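PDB 6EDK: formyltransferase PseJ from Anoxybacillus kamchatkensis G10, which belongs to the formyltransferase family and has a ligand-binding pocket within its single chain. Local coordinates for residues G131-Q136 with I177-G182. Sequence-based numbering, arbitrary orientation.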
# COMPACT_ATOMS: atom_id res chain seq x y z
N GLY A 131 5.89 0.95 8.96
CA GLY A 131 6.00 2.37 9.27
C GLY A 131 4.76 3.03 9.89
O GLY A 131 3.69 2.43 10.05
N GLU A 132 4.91 4.31 10.21
CA GLU A 132 3.87 5.04 10.94
C GLU A 132 2.61 5.24 10.08
O GLU A 132 2.68 5.46 8.88
CB GLU A 132 4.36 6.42 11.38
CG GLU A 132 5.37 6.36 12.52
CD GLU A 132 5.78 7.75 12.97
OE1 GLU A 132 6.27 8.53 12.11
OE2 GLU A 132 5.58 8.06 14.18
N ILE A 133 1.46 5.11 10.70
CA ILE A 133 0.17 5.19 10.00
C ILE A 133 -0.24 6.63 9.83
O ILE A 133 -0.22 7.43 10.79
CB ILE A 133 -0.91 4.40 10.76
CG1 ILE A 133 -0.58 2.91 10.73
CG2 ILE A 133 -2.26 4.70 10.05
CD1 ILE A 133 -1.59 2.04 11.58
N ILE A 134 -0.65 6.98 8.59
CA ILE A 134 -1.13 8.32 8.27
C ILE A 134 -2.65 8.37 8.27
O ILE A 134 -3.24 9.19 8.99
CB ILE A 134 -0.57 8.79 6.91
CG1 ILE A 134 0.96 9.00 7.02
CG2 ILE A 134 -1.21 10.03 6.46
CD1 ILE A 134 1.70 8.90 5.66
N VAL A 135 -3.28 7.48 7.50
CA VAL A 135 -4.74 7.32 7.52
C VAL A 135 -5.07 5.90 7.11
O VAL A 135 -4.35 5.29 6.34
CB VAL A 135 -5.48 8.26 6.56
CG1 VAL A 135 -5.38 9.67 7.09
CG2 VAL A 135 -4.91 8.19 5.14
N GLN A 136 -6.21 5.40 7.60
CA GLN A 136 -6.66 4.09 7.19
C GLN A 136 -8.16 4.14 7.02
O GLN A 136 -8.82 5.10 7.46
CB GLN A 136 -6.37 2.98 8.25
CG GLN A 136 -5.27 3.17 9.15
CD GLN A 136 -5.14 2.02 10.13
OE1 GLN A 136 -5.51 2.12 11.32
NE2 GLN A 136 -4.69 0.92 9.61
N ILE A 177 1.16 8.22 13.21
CA ILE A 177 1.30 7.67 14.56
C ILE A 177 2.06 6.35 14.52
O ILE A 177 2.07 5.67 13.50
CB ILE A 177 -0.05 7.47 15.28
CG1 ILE A 177 -1.02 6.56 14.47
CG2 ILE A 177 -0.70 8.76 15.55
CD1 ILE A 177 -2.23 6.03 15.34
N PRO A 178 2.74 5.97 15.63
CA PRO A 178 3.38 4.67 15.69
C PRO A 178 2.38 3.62 15.28
O PRO A 178 1.24 3.65 15.75
CB PRO A 178 3.77 4.54 17.16
CG PRO A 178 3.77 5.90 17.68
CD PRO A 178 2.70 6.63 16.94
N GLN A 179 2.81 2.67 14.50
CA GLN A 179 1.97 1.55 14.13
C GLN A 179 1.67 0.68 15.35
O GLN A 179 2.61 0.15 15.96
CB GLN A 179 2.60 0.71 13.02
CG GLN A 179 1.53 -0.17 12.32
CD GLN A 179 2.01 -0.93 11.10
OE1 GLN A 179 1.81 -2.15 11.01
NE2 GLN A 179 2.61 -0.22 10.13
N PRO A 180 0.39 0.49 15.70
CA PRO A 180 0.06 -0.31 16.88
C PRO A 180 0.76 -1.63 16.84
O PRO A 180 0.89 -2.27 15.79
CB PRO A 180 -1.45 -0.48 16.79
CG PRO A 180 -1.93 0.73 16.13
CD PRO A 180 -0.82 1.02 15.07
N LYS A 181 1.22 -2.04 18.01
CA LYS A 181 1.79 -3.38 18.13
C LYS A 181 0.67 -4.39 18.05
O LYS A 181 -0.37 -4.17 18.64
CB LYS A 181 2.50 -3.50 19.48
CG LYS A 181 3.57 -2.47 19.67
CD LYS A 181 4.39 -2.92 20.88
CE LYS A 181 5.67 -2.12 21.05
NZ LYS A 181 6.29 -2.55 22.35
N GLY A 182 0.92 -5.52 17.33
CA GLY A 182 -0.09 -6.51 17.00
C GLY A 182 -0.13 -6.81 15.49
O GLY A 182 0.82 -6.55 14.75
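Ile-133 lays its CG1-CD1 arm across the chain of Gln-179 and reaches the ring of Pro-180. It crosses both side chains at about a right angle. Its CD1 lies 3.9 Å from CG of Gln-179 and 3.7 Å from CD of Pro-180. With CG1 anti to the carbonyl carbon (chi1 -67°) and the arm extended, the methyl is carried forward along 177-182. Behind it, CB of Ile-133 meets CG1 of Ile-177 more loosely, at 4.3 Å.

The backbones of Ile-133 and Ile-177 form one antiparallel hydrogen-bonded pair. Ile-133 N donates to Ile-177 O at 2.9 Å, and Ile-177 N donates to Ile-133 O at 2.9 Å. Strand 133-138 is an edge strand of the mixed six-stranded sheet of this chain. The loop after helix 147-169 meets this edge at a single bridge, at the start of the strand. On its other side the strand pairs with 118-123, where Ile-134 and Val-135 together stand opposite the single residue Ile-121, a classic beta bulge.

Gln-179 adds a side-chain bond. Its CG is anti to the backbone N (chi1 -161°), and the extended chain brings NE2 within 2.9 Å of Gly-131 O. The bond lies in the carbonyl plane, on a lone pair, and close to the plane of the amide. NE2 also donates to Asp-129 O, and OE1 receives a weak bond from Lys-102. Two carbonyls grip NE2, which probably fixes the turn of the amide; the weak bond at OE1 adds little. Glu-132 passes alongside the Ile-177 carbonyl, with CB 3.2 Å from Ile-177 O.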